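Local coordinates for protein ribose-phosphate pyrophosphokinase (Sulfolobus solfataricus, PDB 4TWB) that catalyses the transfer of a pyrophosphoryl group from ATP to ribose 5-phosphate, making the nucleotide precursor PRPP with magnesium as cofactor, at residues Y91-R96 and E125-E130; I104-I109 and P129-Y134; R166-R171 and I214-I219. All coordinates share one frame; numbering follows the deposited sequence.

Contact 1 of 3, residues Y91-R96 and E125-E130; sequences YSRQDR and EPHKPE. With AMP (adenosine monophosphate), chain G.
S92 and H127 meet CB to CB at 3.9 Å, and the imidazole of H127 lies with one face against CA of R93. Its NE2 comes 3.0 Å from O3P of the AMP phosphate, a close approach; R93 NH1 gives O2P a weak hydrogen bond (3.0 Å, 126° at the hydrogen). The R93 chain bends at chi2 and chi3, which brings its guanidinium face-on to the adenine, N1 lying 3.8 Å above the guanidinium plane. Both loops follow neighbouring parallel strands, 81-86 and 120-124, of the N-terminal PRTase-like domain, and the ATP site opens at their ends; H127 is also predicted to bind magnesium. Away from the nucleotide, the K128 chain crosses the D95 carboxylate at about a right angle, with NZ 4.0 Å from OD2, beyond salt-bridge range. R96 NH1 sits 3.4 Å from the same D95 OD2, which lies well out of the guanidinium plane, so charge alone links them. Further out, H127 ND1 hydrogen-bonds D217, S92 OG is held by the carbonyl of L89, and R93 NH2 bonds S220 of the ribose 5-phosphate site. A long, weak ion pair joins R93 to D34 of the second subunit.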
# COMPACT_ATOMS: atom_id res chain seq x y z
N TYR A 91 -10.82 0.46 2.91
CA TYR A 91 -11.11 1.87 3.16
C TYR A 91 -12.58 2.22 2.92
O TYR A 91 -12.91 3.34 2.56
CB TYR A 91 -10.14 2.78 2.37
CG TYR A 91 -8.72 2.66 2.92
CD1 TYR A 91 -8.29 3.48 3.96
CD2 TYR A 91 -7.84 1.70 2.43
CE1 TYR A 91 -7.00 3.36 4.49
CE2 TYR A 91 -6.55 1.56 2.95
CZ TYR A 91 -6.14 2.40 3.98
OH TYR A 91 -4.88 2.27 4.51
N SER A 92 -13.44 1.24 3.15
CA SER A 92 -14.88 1.43 2.95
C SER A 92 -15.50 2.08 4.17
O SER A 92 -16.45 2.85 4.05
CB SER A 92 -15.56 0.11 2.66
OG SER A 92 -15.16 -0.35 1.39
N ARG A 93 -14.97 1.76 5.34
CA ARG A 93 -15.51 2.32 6.57
C ARG A 93 -15.32 3.84 6.60
O ARG A 93 -16.02 4.54 7.34
CB ARG A 93 -14.87 1.65 7.78
CG ARG A 93 -15.31 0.20 8.01
CD ARG A 93 -14.11 -0.72 8.25
NE ARG A 93 -14.22 -1.57 9.44
CZ ARG A 93 -14.87 -1.24 10.56
NH1 ARG A 93 -15.48 -0.06 10.69
NH2 ARG A 93 -14.90 -2.10 11.58
N GLN A 94 -14.40 4.34 5.78
CA GLN A 94 -14.13 5.78 5.73
C GLN A 94 -14.97 6.49 4.67
O GLN A 94 -14.48 6.82 3.58
CB GLN A 94 -12.64 6.07 5.51
CG GLN A 94 -12.28 7.54 5.66
CD GLN A 94 -12.40 8.06 7.09
OE1 GLN A 94 -12.55 7.28 8.04
NE2 GLN A 94 -12.33 9.37 7.25
N ASP A 95 -16.23 6.73 5.04
CA ASP A 95 -17.28 7.16 4.13
C ASP A 95 -17.28 8.67 3.86
O ASP A 95 -17.63 9.13 2.77
CB ASP A 95 -18.62 6.73 4.75
CG ASP A 95 -19.71 6.53 3.72
OD1 ASP A 95 -19.54 6.97 2.56
OD2 ASP A 95 -20.74 5.93 4.08
N ARG A 96 -16.86 9.44 4.87
CA ARG A 96 -16.99 10.90 4.85
C ARG A 96 -16.00 11.52 5.83
O ARG A 96 -15.18 10.82 6.41
CB ARG A 96 -18.42 11.29 5.26
CG ARG A 96 -18.92 10.59 6.53
CD ARG A 96 -20.42 10.75 6.75
NE ARG A 96 -20.96 9.67 7.58
CZ ARG A 96 -21.70 8.66 7.12
NH1 ARG A 96 -22.02 8.59 5.83
NH2 ARG A 96 -22.13 7.72 7.96
N GLU A 125 -21.09 -6.42 -0.85
CA GLU A 125 -21.45 -5.68 0.36
C GLU A 125 -20.51 -4.54 0.69
O GLU A 125 -19.78 -4.58 1.69
CB GLU A 125 -21.58 -6.59 1.60
CG GLU A 125 -22.83 -7.40 1.70
CD GLU A 125 -24.08 -6.56 1.71
OE1 GLU A 125 -24.42 -5.96 2.75
OE2 GLU A 125 -24.75 -6.53 0.66
N PRO A 126 -20.54 -3.49 -0.13
CA PRO A 126 -19.86 -2.24 0.22
C PRO A 126 -20.45 -1.74 1.53
O PRO A 126 -21.67 -1.77 1.66
CB PRO A 126 -20.26 -1.30 -0.92
CG PRO A 126 -21.57 -1.90 -1.43
CD PRO A 126 -21.29 -3.37 -1.39
N HIS A 127 -19.62 -1.29 2.47
CA HIS A 127 -20.13 -0.78 3.74
C HIS A 127 -21.30 0.21 3.61
O HIS A 127 -22.24 0.17 4.41
CB HIS A 127 -19.00 -0.14 4.53
CG HIS A 127 -19.42 0.38 5.87
ND1 HIS A 127 -19.59 -0.44 6.97
CD2 HIS A 127 -19.69 1.64 6.29
CE1 HIS A 127 -19.95 0.30 8.01
NE2 HIS A 127 -20.02 1.56 7.62
N LYS A 128 -21.24 1.11 2.65
CA LYS A 128 -22.39 1.97 2.37
C LYS A 128 -22.41 2.36 0.88
O LYS A 128 -21.56 3.11 0.42
CB LYS A 128 -22.38 3.20 3.28
CG LYS A 128 -23.71 3.95 3.31
CD LYS A 128 -23.59 5.29 4.02
CE LYS A 128 -24.74 6.23 3.67
NZ LYS A 128 -24.37 7.66 3.88
N PRO A 129 -23.38 1.83 0.12
CA PRO A 129 -23.35 1.85 -1.35
C PRO A 129 -23.35 3.24 -2.00
O PRO A 129 -23.11 3.31 -3.21
CB PRO A 129 -24.61 1.08 -1.73
CG PRO A 129 -24.93 0.25 -0.54
CD PRO A 129 -24.54 1.09 0.63
N GLU A 130 -23.62 4.30 -1.24
CA GLU A 130 -23.51 5.66 -1.78
C GLU A 130 -22.04 6.00 -2.04
O GLU A 130 -21.72 6.63 -3.05
CB GLU A 130 -24.12 6.70 -0.84
CG GLU A 130 -25.62 6.84 -0.94
CD GLU A 130 -26.35 5.90 0.00
OE1 GLU A 130 -25.74 4.91 0.48
OE2 GLU A 130 -27.55 6.16 0.27
P AMP G . -18.73 2.50 11.16
O1P AMP G . -20.21 2.29 11.42
O2P AMP G . -17.82 1.43 11.72
O3P AMP G . -18.42 2.92 9.74
O5' AMP G . -18.38 3.81 12.02
C5' AMP G . -17.72 4.92 11.40
C4' AMP G . -16.46 5.27 12.19
O4' AMP G . -15.49 4.22 12.06
C3' AMP G . -15.83 6.56 11.68
O3' AMP G . -15.80 7.54 12.73
C2' AMP G . -14.43 6.17 11.21
O2' AMP G . -13.42 7.11 11.62
C1' AMP G . -14.20 4.77 11.80
N9 AMP G . -13.39 3.92 10.88
C8 AMP G . -13.08 4.19 9.59
N7 AMP G . -12.31 3.21 9.04
C5 AMP G . -12.09 2.29 10.01
C6 AMP G . -11.36 1.01 10.13
N6 AMP G . -10.69 0.51 9.06
N1 AMP G . -11.39 0.35 11.32
C2 AMP G . -12.07 0.84 12.38
N3 AMP G . -12.76 2.00 12.36
C4 AMP G . -12.80 2.76 11.23

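Contact 2 of 3, residues I104-I109 and P129-Y134; sequences ISIKTI and PEELSY
K107 lays the aliphatic part of its side chain across the ring of Y134, and the contact is easiest to read by walking along that lysine. CB stands 4.0 Å from CG of the tyrosine, the ring carbon bonded to CB. With CG anti to the backbone N (chi1 179°), the next methylene is carried over the ring face: K107 CG lies 3.9 Å from the Y134 centroid and 21° off the ring normal, a CH-pi contact. CD moves on toward the rim, 3.5 Å from CE1 of Y134. There the chain turns, at chi3 and again at chi4, and the ammonium group leaves the ring for the second subunit, where NZ forms a salt bridge with D76 and a long, weak ion pair with E72.

Two isoleucines of 104-109 complete the apolar surround of the ring, each approaching obliquely: I106 through CG2, 4.3 Å from Y134 CD2, and I104 through CG2, 4.1 Å from Y134 OH. CG1 of I106 also lies beside the E131 carboxylate, whose OE2 is doubtfully placed. The other oxygen of that carboxylate, OE1, takes a weak hydrogen bond from the backbone N of K128.

Helix 105-114 forms the crossover of a beta-alpha-beta unit between parallel strands 81-86 and 120-124. Segment 129-134 belongs to the loop leading on to strand 138-142. L132 packs on that strand through L139 and I141, while Y134 faces the helix.

No hydrogen bond crosses between 104-109 and 129-134. The attachment therefore rests on dispersion and CH-pi contacts, while the charge of K107 is spent on the subunit interface.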
# COMPACT_ATOMS: atom_id res chain seq x y z
N ILE A 104 -11.30 11.53 3.11
CA ILE A 104 -12.30 10.61 2.61
C ILE A 104 -11.59 9.54 1.79
O ILE A 104 -11.57 9.59 0.56
CB ILE A 104 -13.34 11.34 1.75
CG1 ILE A 104 -13.87 12.55 2.53
CG2 ILE A 104 -14.47 10.40 1.38
CD1 ILE A 104 -14.74 13.48 1.71
N SER A 105 -11.00 8.58 2.50
CA SER A 105 -10.16 7.55 1.89
C SER A 105 -10.81 6.88 0.68
O SER A 105 -10.18 6.71 -0.36
CB SER A 105 -9.77 6.48 2.91
OG SER A 105 -9.31 7.06 4.12
N ILE A 106 -12.07 6.48 0.83
CA ILE A 106 -12.74 5.73 -0.22
C ILE A 106 -12.82 6.56 -1.51
O ILE A 106 -12.81 6.01 -2.62
CB ILE A 106 -14.14 5.20 0.21
CG1 ILE A 106 -14.62 4.08 -0.71
CG2 ILE A 106 -15.16 6.32 0.25
CD1 ILE A 106 -13.80 2.81 -0.64
N LYS A 107 -12.89 7.87 -1.36
CA LYS A 107 -12.97 8.75 -2.54
C LYS A 107 -11.68 8.68 -3.34
O LYS A 107 -11.70 8.53 -4.56
CB LYS A 107 -13.24 10.20 -2.13
CG LYS A 107 -13.32 11.17 -3.30
CD LYS A 107 -13.84 12.54 -2.88
CE LYS A 107 -12.76 13.42 -2.29
NZ LYS A 107 -12.03 14.20 -3.35
N THR A 108 -10.56 8.78 -2.63
CA THR A 108 -9.24 8.70 -3.24
C THR A 108 -9.02 7.35 -3.92
O THR A 108 -8.58 7.29 -5.07
CB THR A 108 -8.15 8.89 -2.18
OG1 THR A 108 -8.31 10.16 -1.54
CG2 THR A 108 -6.77 8.84 -2.83
N ILE A 109 -9.33 6.27 -3.21
CA ILE A 109 -9.16 4.95 -3.77
C ILE A 109 -9.96 4.82 -5.06
O ILE A 109 -9.45 4.34 -6.07
CB ILE A 109 -9.66 3.89 -2.79
CG1 ILE A 109 -8.93 4.02 -1.46
CG2 ILE A 109 -9.47 2.49 -3.38
CD1 ILE A 109 -7.53 3.49 -1.53
N PRO A 129 -23.38 1.83 0.12
CA PRO A 129 -23.35 1.85 -1.35
C PRO A 129 -23.35 3.24 -2.00
O PRO A 129 -23.11 3.31 -3.21
CB PRO A 129 -24.61 1.08 -1.73
CG PRO A 129 -24.93 0.25 -0.54
CD PRO A 129 -24.54 1.09 0.63
N GLU A 130 -23.62 4.30 -1.24
CA GLU A 130 -23.51 5.66 -1.78
C GLU A 130 -22.04 6.00 -2.04
O GLU A 130 -21.72 6.63 -3.05
CB GLU A 130 -24.12 6.70 -0.84
CG GLU A 130 -25.62 6.84 -0.94
CD GLU A 130 -26.35 5.90 0.00
OE1 GLU A 130 -25.74 4.91 0.48
OE2 GLU A 130 -27.55 6.16 0.27
N GLU A 131 -21.17 5.59 -1.12
CA GLU A 131 -19.73 5.58 -1.32
C GLU A 131 -19.35 5.50 -2.79
O GLU A 131 -18.63 6.34 -3.30
CB GLU A 131 -19.14 4.34 -0.69
CG GLU A 131 -18.72 4.47 0.73
CD GLU A 131 -18.05 3.20 1.22
OE1 GLU A 131 -18.58 2.11 0.92
OE2 GLU A 131 -17.00 3.30 1.88
N LEU A 132 -19.82 4.44 -3.45
CA LEU A 132 -19.33 4.09 -4.76
C LEU A 132 -19.72 5.07 -5.87
O LEU A 132 -19.34 4.88 -7.03
CB LEU A 132 -19.76 2.66 -5.12
CG LEU A 132 -19.58 1.63 -4.00
CD1 LEU A 132 -19.87 0.22 -4.53
CD2 LEU A 132 -18.20 1.69 -3.40
N SER A 133 -20.45 6.12 -5.52
CA SER A 133 -20.80 7.15 -6.49
C SER A 133 -19.54 7.87 -6.97
O SER A 133 -19.48 8.39 -8.09
CB SER A 133 -21.80 8.15 -5.89
OG SER A 133 -21.17 9.02 -4.95
N TYR A 134 -18.52 7.90 -6.11
CA TYR A 134 -17.26 8.56 -6.44
C TYR A 134 -16.61 7.93 -7.66
O TYR A 134 -15.91 8.61 -8.41
CB TYR A 134 -16.30 8.51 -5.25
CG TYR A 134 -16.70 9.37 -4.06
CD1 TYR A 134 -16.80 10.75 -4.19
CD2 TYR A 134 -16.94 8.80 -2.82
CE1 TYR A 134 -17.15 11.54 -3.10
CE2 TYR A 134 -17.30 9.58 -1.73
CZ TYR A 134 -17.40 10.95 -1.87
OH TYR A 134 -17.75 11.71 -0.78

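Contact 3 of 3, residues R166-R171 and I214-I219; sequences RGALDR and IIDDII
R171 lays a face of its guanidinium over the backbone N of D217, which sits 2.9 Å above the plane toward the rim, with no bond between the two donors. This happens where strand 211-216 of the phosphoribosyltransferase fold runs into the PRPP-binding motif, whose next residues, S220 to T224, bind ribose 5-phosphate; D216 is predicted to bind it too. D216 OD2 accepts from both, taking a hydrogen bond from D217 N (3.0 Å) and a weak one from R171 NH2 (3.3 Å, 127°), the latter part of a salt bridge. The guanidinium and D216 carboxylate planes are 37° apart. R171 gets there with CG anti to its own N (chi1 173°) and a bend at chi3, its CD resting 4.1 Å from CG2 of I215. Its NH1 makes the stronger salt bridge, to E125, while D217 OD2 hydrogen-bonds H127. With a leucine in place of R171, the carboxylates of D216 and E125 would probably each lose a positive partner, and the corner at D217 would be less firmly tied to helix 169-178. Nearby, CB of A168 touches the carbonyl O of I215 at 3.6 Å.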
# COMPACT_ATOMS: atom_id res chain seq x y z
N ARG A 166 -29.62 -0.06 13.36
CA ARG A 166 -30.52 0.22 12.25
C ARG A 166 -29.81 0.14 10.90
O ARG A 166 -30.44 -0.08 9.86
CB ARG A 166 -31.22 1.57 12.42
CG ARG A 166 -32.34 1.78 11.41
CD ARG A 166 -33.36 2.82 11.85
NE ARG A 166 -34.55 2.81 10.99
CZ ARG A 166 -35.71 2.25 11.31
NH1 ARG A 166 -35.87 1.66 12.49
NH2 ARG A 166 -36.73 2.29 10.46
N GLY A 167 -28.49 0.30 10.91
CA GLY A 167 -27.71 0.14 9.69
C GLY A 167 -27.93 -1.23 9.07
O GLY A 167 -28.15 -1.36 7.87
N ALA A 168 -27.89 -2.27 9.91
CA ALA A 168 -27.94 -3.65 9.45
C ALA A 168 -29.36 -4.17 9.25
O ALA A 168 -29.54 -5.35 8.93
CB ALA A 168 -27.18 -4.55 10.40
N LEU A 169 -30.36 -3.31 9.41
CA LEU A 169 -31.75 -3.74 9.32
C LEU A 169 -32.16 -4.20 7.93
O LEU A 169 -32.68 -5.29 7.76
CB LEU A 169 -32.71 -2.66 9.83
CG LEU A 169 -34.19 -3.07 9.76
CD1 LEU A 169 -34.44 -4.33 10.57
CD2 LEU A 169 -35.09 -1.95 10.24
N ASP A 170 -31.95 -3.36 6.92
CA ASP A 170 -32.30 -3.72 5.55
C ASP A 170 -31.76 -5.09 5.17
O ASP A 170 -32.46 -5.89 4.56
CB ASP A 170 -31.79 -2.67 4.56
CG ASP A 170 -32.80 -1.57 4.30
OD1 ASP A 170 -33.37 -1.02 5.28
OD2 ASP A 170 -33.04 -1.26 3.12
N ARG A 171 -30.50 -5.35 5.52
CA ARG A 171 -29.84 -6.61 5.21
C ARG A 171 -30.51 -7.76 5.97
O ARG A 171 -30.76 -8.83 5.40
CB ARG A 171 -28.35 -6.50 5.51
CG ARG A 171 -27.56 -7.80 5.39
CD ARG A 171 -26.06 -7.54 5.50
NE ARG A 171 -25.73 -6.64 6.59
CZ ARG A 171 -25.34 -5.37 6.42
NH1 ARG A 171 -25.22 -4.85 5.20
NH2 ARG A 171 -25.06 -4.62 7.47
N ILE A 214 -27.11 -13.12 14.40
CA ILE A 214 -26.79 -11.70 14.28
C ILE A 214 -25.97 -11.42 13.02
O ILE A 214 -24.85 -11.92 12.87
CB ILE A 214 -26.02 -11.19 15.50
CG1 ILE A 214 -26.69 -11.68 16.78
CG2 ILE A 214 -25.97 -9.68 15.48
CD1 ILE A 214 -26.10 -11.12 18.04
N ILE A 215 -26.54 -10.61 12.13
CA ILE A 215 -25.96 -10.36 10.81
C ILE A 215 -25.48 -8.92 10.62
O ILE A 215 -26.24 -7.96 10.81
CB ILE A 215 -26.96 -10.71 9.69
CG1 ILE A 215 -27.45 -12.14 9.85
CG2 ILE A 215 -26.32 -10.54 8.33
CD1 ILE A 215 -28.42 -12.56 8.77
N ASP A 216 -24.22 -8.76 10.22
CA ASP A 216 -23.66 -7.45 9.90
C ASP A 216 -22.84 -7.55 8.62
O ASP A 216 -22.51 -8.66 8.17
CB ASP A 216 -22.79 -6.92 11.06
CG ASP A 216 -22.90 -5.41 11.23
OD1 ASP A 216 -22.38 -4.88 12.24
OD2 ASP A 216 -23.49 -4.74 10.36
N ASP A 217 -22.51 -6.41 8.03
CA ASP A 217 -21.68 -6.42 6.83
C ASP A 217 -20.25 -6.83 7.16
O ASP A 217 -19.67 -7.68 6.48
CB ASP A 217 -21.73 -5.08 6.08
CG ASP A 217 -21.06 -3.95 6.84
OD1 ASP A 217 -21.23 -3.89 8.08
OD2 ASP A 217 -20.37 -3.11 6.19
N ILE A 218 -19.70 -6.24 8.21
CA ILE A 218 -18.32 -6.50 8.60
C ILE A 218 -18.20 -6.88 10.07
O ILE A 218 -18.92 -6.36 10.92
CB ILE A 218 -17.46 -5.25 8.36
CG1 ILE A 218 -17.51 -4.83 6.89
CG2 ILE A 218 -16.02 -5.49 8.81
CD1 ILE A 218 -16.92 -3.49 6.66
N ILE A 219 -17.29 -7.79 10.39
CA ILE A 219 -16.94 -8.05 11.78
C ILE A 219 -15.42 -7.94 11.95
O ILE A 219 -14.65 -8.76 11.44
CB ILE A 219 -17.46 -9.41 12.26
CG1 ILE A 219 -18.98 -9.40 12.34
CG2 ILE A 219 -16.90 -9.74 13.63
CD1 ILE A 219 -19.58 -10.74 12.69

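From the N terminus, the chain leaves strand 81-86 and passes through 91-96, then helix 105-114 and strand 120-124, before 125-130 comes back to close contact 1. Contact 2 starts inside that loop, at 104-109, and closes just beyond it at 129-134, so the two cross rather than nest, sharing P129 and E130. Together they bind the loop before strand 138-142 to the nucleotide loop and the helix, and both touch the second subunit. Contact 3 follows in series within the phosphoribosyltransferase domain, joining helix 169-178 to strand 211-216. It has no touch with contact 2, but E125 with R171 and H127 with D217 bridge contacts 1 and 3 between the two domains.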